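Local coordinates for protein probable zinc protease (PDB 4NNZ) that is probably a zinc-dependent metallopeptidase subunit of the M16 family, belonging to a heterodimeric protease, at residues L53-M57 against Q120-E124. Residues are numbered along the deposited sequence; the frame is centred on the assembly and turned at random.
Sequences LEHMM and QFKSE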
ATOM      1  N   LEU A  53      13.026  -8.424  12.344  1.00 38.32           N
ATOM      2  CA  LEU A  53      13.759  -7.936  13.459  1.00 37.23           C
ATOM      3  C   LEU A  53      13.458  -8.811  14.634  1.00 38.13           C
ATOM      4  O   LEU A  53      14.318  -9.085  15.419  1.00 36.04           O
ATOM      5  CB  LEU A  53      13.394  -6.495  13.738  1.00 37.52           C
ATOM      6  CG  LEU A  53      14.093  -5.757  14.868  1.00 39.63           C
ATOM      7  CD1 LEU A  53      15.592  -5.776  14.737  1.00 37.41           C
ATOM      8  CD2 LEU A  53      13.601  -4.346  14.983  1.00 38.03           C
ATOM      9  N   GLU A  54      12.222  -9.242  14.742  1.00 39.00           N
ATOM     10  CA  GLU A  54      11.805 -10.102  15.806  1.00 44.95           C
ATOM     11  C   GLU A  54      12.460 -11.445  15.676  1.00 47.02           C
ATOM     12  O   GLU A  54      13.025 -11.955  16.594  1.00 45.69           O
ATOM     13  CB  GLU A  54      10.306 -10.254  15.776  1.00 46.92           C
ATOM     14  CG  GLU A  54       9.772 -11.367  16.636  1.00 48.99           C
ATOM     15  CD  GLU A  54       9.339 -12.560  15.850  1.00 48.89           C
ATOM     16  OE1 GLU A  54       8.393 -12.460  15.087  1.00 49.54           O
ATOM     17  OE2 GLU A  54       9.955 -13.600  15.998  1.00 52.70           O
ATOM     18  N   HIS A  55      12.371 -12.010  14.504  1.00 49.34           N
ATOM     19  CA  HIS A  55      12.990 -13.266  14.231  1.00 54.66           C
ATOM     20  C   HIS A  55      14.457 -13.257  14.637  1.00 55.02           C
ATOM     21  O   HIS A  55      14.985 -14.232  15.093  1.00 54.13           O
ATOM     22  CB  HIS A  55      12.839 -13.567  12.760  1.00 53.04           C
ATOM     23  CG  HIS A  55      13.385 -14.886  12.358  1.00 57.01           C
ATOM     24  ND1 HIS A  55      12.602 -16.001  12.222  1.00 63.06           N
ATOM     25  CD2 HIS A  55      14.642 -15.277  12.072  1.00 61.51           C
ATOM     26  CE1 HIS A  55      13.352 -17.020  11.865  1.00 70.99           C
ATOM     27  NE2 HIS A  55      14.596 -16.608  11.770  1.00 66.91           N
ATOM     28  N   MET A  56      15.107 -12.133  14.485  1.00 57.43           N
ATOM     29  CA  MET A  56      16.520 -12.043  14.720  1.00 65.01           C
ATOM     30  C   MET A  56      16.919 -12.018  16.182  1.00 65.47           C
ATOM     31  O   MET A  56      17.965 -12.486  16.544  1.00 63.61           O
ATOM     32  CB  MET A  56      17.061 -10.812  14.028  1.00 70.58           C
ATOM     33  CG  MET A  56      18.251 -11.099  13.175  1.00 69.81           C
ATOM     34  SD  MET A  56      17.777 -11.204  11.485  1.00 70.81           S
ATOM     35  CE  MET A  56      19.291 -10.717  10.731  1.00 79.61           C
ATOM     36  N   MET A  57      16.084 -11.461  17.023  1.00 66.12           N
ATOM     37  CA  MET A  57      16.330 -11.505  18.436  1.00 71.82           C
ATOM     38  C   MET A  57      15.738 -12.775  18.956  1.00 79.32           C
ATOM     39  O   MET A  57      14.799 -12.778  19.707  1.00 76.70           O
ATOM     40  CB  MET A  57      15.727 -10.308  19.114  1.00 75.54           C
ATOM     41  CG  MET A  57      16.178  -9.027  18.477  1.00 78.03           C
ATOM     42  SD  MET A  57      15.129  -7.669  18.919  1.00 82.20           S
ATOM     43  CE  MET A  57      16.316  -6.751  19.866  1.00 81.32           C
ATOM     44  N   GLN A 120      25.381 -13.262  11.333  1.00 58.54           N
ATOM     45  CA  GLN A 120      24.118 -13.823  11.703  1.00 59.63           C
ATOM     46  C   GLN A 120      23.079 -13.406  10.697  1.00 60.46           C
ATOM     47  O   GLN A 120      22.243 -14.175  10.312  1.00 55.64           O
ATOM     48  CB  GLN A 120      23.740 -13.325  13.091  1.00 61.57           C
ATOM     49  CG  GLN A 120      22.588 -14.033  13.758  1.00 69.55           C
ATOM     50  CD  GLN A 120      22.135 -13.355  15.045  1.00 79.73           C
ATOM     51  OE1 GLN A 120      22.937 -13.012  15.902  1.00 67.44           O
ATOM     52  NE2 GLN A 120      20.838 -13.172  15.182  1.00 76.64           N
ATOM     53  N   PHE A 121      23.120 -12.148  10.306  1.00 58.53           N
ATOM     54  CA  PHE A 121      22.070 -11.598   9.513  1.00 54.28           C
ATOM     55  C   PHE A 121      21.996 -12.305   8.203  1.00 49.17           C
ATOM     56  O   PHE A 121      20.960 -12.708   7.781  1.00 46.13           O
ATOM     57  CB  PHE A 121      22.322 -10.118   9.281  1.00 56.76           C
ATOM     58  CG  PHE A 121      21.405  -9.511   8.284  1.00 52.28           C
ATOM     59  CD1 PHE A 121      20.114  -9.287   8.600  1.00 46.82           C
ATOM     60  CD2 PHE A 121      21.834  -9.206   7.034  1.00 52.21           C
ATOM     61  CE1 PHE A 121      19.257  -8.756   7.693  1.00 48.25           C
ATOM     62  CE2 PHE A 121      20.979  -8.680   6.115  1.00 52.09           C
ATOM     63  CZ  PHE A 121      19.689  -8.452   6.448  1.00 48.81           C
ATOM     64  N   LYS A 122      23.130 -12.503   7.592  1.00 52.52           N
ATOM     65  CA  LYS A 122      23.166 -13.073   6.281  1.00 55.67           C
ATOM     66  C   LYS A 122      22.554 -14.439   6.257  1.00 55.15           C
ATOM     67  O   LYS A 122      21.938 -14.796   5.291  1.00 52.71           O
ATOM     68  CB  LYS A 122      24.587 -13.166   5.805  1.00 61.47           C
ATOM     69  CG  LYS A 122      24.927 -12.150   4.759  1.00 71.54           C
ATOM     70  CD  LYS A 122      25.847 -11.088   5.323  1.00 80.70           C
ATOM     71  CE  LYS A 122      26.157 -10.021   4.298  1.00 86.49           C
ATOM     72  NZ  LYS A 122      27.459 -10.249   3.611  1.00 87.25           N
ATOM     73  N   SER A 123      22.775 -15.232   7.283  1.00 53.57           N
ATOM     74  CA  SER A 123      22.087 -16.502   7.380  1.00 56.95           C
ATOM     75  C   SER A 123      20.597 -16.433   7.626  1.00 52.64           C
ATOM     76  O   SER A 123      19.853 -17.143   7.016  1.00 54.82           O
ATOM     77  CB  SER A 123      22.766 -17.425   8.376  1.00 58.46           C
ATOM     78  OG  SER A 123      22.172 -17.329   9.635  1.00 61.41           O
ATOM     79  N   GLU A 124      20.174 -15.591   8.542  1.00 49.61           N
ATOM     80  CA  GLU A 124      18.780 -15.500   8.908  1.00 51.85           C
ATOM     81  C   GLU A 124      17.854 -15.019   7.817  1.00 48.15           C
ATOM     82  O   GLU A 124      16.729 -15.429   7.756  1.00 45.64           O
ATOM     83  CB  GLU A 124      18.599 -14.677  10.156  1.00 54.81           C
ATOM     84  CG  GLU A 124      18.992 -15.387  11.422  1.00 68.49           C
ATOM     85  CD  GLU A 124      18.201 -16.653  11.694  1.00 82.51           C
ATOM     86  OE1 GLU A 124      16.976 -16.671  11.481  1.00 82.94           O
ATOM     87  OE2 GLU A 124      18.806 -17.639  12.152  1.00 81.54           O
TER
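M56 and E124 mark the closest approach of the two backbones, their CA atoms 7.1 Å apart, where the C-terminal end of helix 49-56 meets the first turns of helix 118-137. The shorter helix carries the inverted zinc-binding sequence H-x-x-E-H of M16 peptidases, of which E54 and H55 are the last two residues; in relatives, both histidines of this motif bind the metal. H55 reaches the neighbouring helix with its CG anti to the backbone N (chi1 -177°), which carries NE2 to E124. The carboxylate comes to the edge of the imidazole, and NE2 is placed to donate a hydrogen bond to OE1, but the modelled separation of 2.4 Å is too short and OE1 also crowds the ring carbon CD2, so the details of this bond are doubtful. E54 OE1 is hydrogen-bonded to T84 OG1, and V127 and I128, further along helix 118-137, also touch H55.

The apolar part of the contact belongs to M56, whose chain bends at chi2 and runs past E124 in the opposite direction, with SD 3.8 Å from E124 CB. The sulfur also makes a Met-aromatic contact with F121, approaching the ring obliquely, 5.4 Å from its centroid; the methyl position is doubtful. L116 and L177 add further apolar contacts to M56. Q120, its chain extended beyond CG, reaches the end of helix 49-56, where its amide NE2 donates a weak hydrogen bond to M56 O at 3.3 Å.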